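Local atomic coordinates of neural cell adhesion molecule 1, 140 kDa isoform (Homo sapiens, PDB entry 2E3V), a protein that probably mediates adhesion between neural cells as a membrane glycoprotein, here represented by its first fibronectin type III domain. Residues A[8-14]-A[25-30]. Residues are numbered along the deposited sequence; the frame is centred on the assembly and turned at random.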
# COMPACT_ATOMS: atom_id res chain seq x y z
N PRO A 8 14.49 -6.24 -2.70
CA PRO A 8 13.63 -7.43 -2.63
C PRO A 8 12.60 -7.43 -3.76
O PRO A 8 12.39 -6.40 -4.40
CB PRO A 8 12.91 -7.28 -1.28
CG PRO A 8 13.41 -6.02 -0.66
CD PRO A 8 14.10 -5.23 -1.70
N SER A 9 11.96 -8.58 -3.99
CA SER A 9 10.94 -8.68 -5.03
C SER A 9 9.73 -7.80 -4.70
O SER A 9 9.53 -7.40 -3.54
CB SER A 9 10.55 -10.15 -5.30
OG SER A 9 10.19 -10.82 -4.11
N SER A 10 8.95 -7.46 -5.72
CA SER A 10 7.81 -6.59 -5.49
C SER A 10 6.71 -7.33 -4.75
O SER A 10 6.46 -8.52 -5.02
CB SER A 10 7.29 -6.01 -6.81
OG SER A 10 6.85 -7.03 -7.67
N PRO A 11 6.08 -6.66 -3.78
CA PRO A 11 4.92 -7.24 -3.12
C PRO A 11 3.79 -7.49 -4.12
O PRO A 11 3.79 -6.92 -5.22
CB PRO A 11 4.50 -6.14 -2.14
CG PRO A 11 5.72 -5.34 -1.90
CD PRO A 11 6.45 -5.36 -3.20
N SER A 12 2.85 -8.33 -3.73
CA SER A 12 1.67 -8.57 -4.53
C SER A 12 0.49 -8.13 -3.68
O SER A 12 0.26 -8.68 -2.61
CB SER A 12 1.56 -10.06 -4.87
OG SER A 12 0.27 -10.38 -5.38
N ILE A 13 -0.25 -7.13 -4.16
CA ILE A 13 -1.44 -6.65 -3.44
C ILE A 13 -2.55 -7.68 -3.67
O ILE A 13 -2.86 -8.02 -4.81
CB ILE A 13 -1.86 -5.23 -3.87
CG1 ILE A 13 -0.75 -4.24 -3.52
CG2 ILE A 13 -3.19 -4.82 -3.19
CD1 ILE A 13 -0.91 -2.84 -4.11
N ASP A 14 -3.12 -8.17 -2.57
CA ASP A 14 -4.09 -9.27 -2.64
C ASP A 14 -5.50 -8.93 -2.22
O ASP A 14 -6.45 -9.62 -2.59
CB ASP A 14 -3.57 -10.43 -1.79
CG ASP A 14 -2.27 -10.98 -2.31
OD1 ASP A 14 -2.13 -11.07 -3.55
OD2 ASP A 14 -1.39 -11.29 -1.50
N VAL A 25 -4.45 -1.98 2.86
CA VAL A 25 -3.93 -2.69 1.70
C VAL A 25 -3.13 -3.89 2.16
O VAL A 25 -2.10 -3.74 2.82
CB VAL A 25 -3.00 -1.77 0.85
CG1 VAL A 25 -2.42 -2.56 -0.33
CG2 VAL A 25 -3.78 -0.53 0.36
N GLN A 26 -3.63 -5.08 1.82
CA GLN A 26 -2.95 -6.33 2.16
C GLN A 26 -2.22 -6.90 0.97
O GLN A 26 -2.74 -6.94 -0.14
CB GLN A 26 -3.90 -7.37 2.74
CG GLN A 26 -4.09 -7.22 4.24
CD GLN A 26 -4.95 -8.31 4.81
OE1 GLN A 26 -4.54 -9.04 5.73
NE2 GLN A 26 -6.14 -8.49 4.24
N PHE A 27 -1.01 -7.38 1.25
CA PHE A 27 -0.13 -7.86 0.22
C PHE A 27 0.62 -9.07 0.72
O PHE A 27 0.64 -9.38 1.92
CB PHE A 27 0.88 -6.76 -0.14
CG PHE A 27 1.75 -6.35 1.03
CD1 PHE A 27 2.96 -7.00 1.28
CD2 PHE A 27 1.36 -5.33 1.88
CE1 PHE A 27 3.75 -6.63 2.37
CE2 PHE A 27 2.15 -4.95 2.98
CZ PHE A 27 3.34 -5.61 3.21
N ASP A 28 1.24 -9.78 -0.21
CA ASP A 28 2.13 -10.85 0.15
C ASP A 28 3.50 -10.46 -0.35
O ASP A 28 3.64 -9.73 -1.33
CB ASP A 28 1.67 -12.21 -0.40
CG ASP A 28 1.74 -12.30 -1.91
OD1 ASP A 28 0.69 -12.12 -2.56
OD2 ASP A 28 2.83 -12.58 -2.46
N GLU A 29 4.51 -10.97 0.34
CA GLU A 29 5.90 -10.72 0.01
C GLU A 29 6.67 -11.96 0.45
O GLU A 29 6.40 -12.48 1.53
CB GLU A 29 6.38 -9.48 0.76
CG GLU A 29 7.84 -9.13 0.60
CD GLU A 29 8.20 -8.61 -0.77
OE1 GLU A 29 7.28 -8.32 -1.56
OE2 GLU A 29 9.40 -8.48 -1.07
N PRO A 30 7.63 -12.45 -0.37
CA PRO A 30 8.37 -13.65 0.04
C PRO A 30 9.06 -13.51 1.40
O PRO A 30 9.48 -12.40 1.78
CB PRO A 30 9.40 -13.82 -1.07
CG PRO A 30 8.75 -13.20 -2.26
CD PRO A 30 8.08 -11.98 -1.70
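The carbonyl oxygen of S12 is approached by two groups of the neighbouring strand: the amide N of D28 donates a hydrogen bond to it at 2.8 Å, and CA of F27 adds a weaker CH···O contact. The S12 amide N repays D28 O with a straighter bond (N-H···O 165°) lying in the carbonyl plane, which makes the two residues a hydrogen-bonded antiparallel pair. Two residues on, D14 N reaches Q26 O at 2.7 Å, so that this bond and those of S12 with D28 flank the non-hydrogen-bonded pair I13 and F27. The pairing belongs to the hairpin that opens the three-stranded sheet of this fibronectin type III beta sandwich, strand 12-18 at its edge and 68-71 beyond 23-28. I13 CG2 rests on V25 CG1 (3.7 Å), while P11 CB lies obliquely against CD1 of the F27 ring, which also meets Y41. Where S12 and D28 project, the nearly coplanar carboxylates of D14 and D28 bring D14 OD2 2.5 Å from D28 OD1, suggesting that one acid holds a proton; S12 OG donates to D14 OD1 from the syn side, 30° out of plane. Beyond strand 23-28, E29 bends at chi2 (71°), bringing OE2 2.7 Å from S9 O, so E29 may be protonated, and OE1 against P11 CG (3.4 Å).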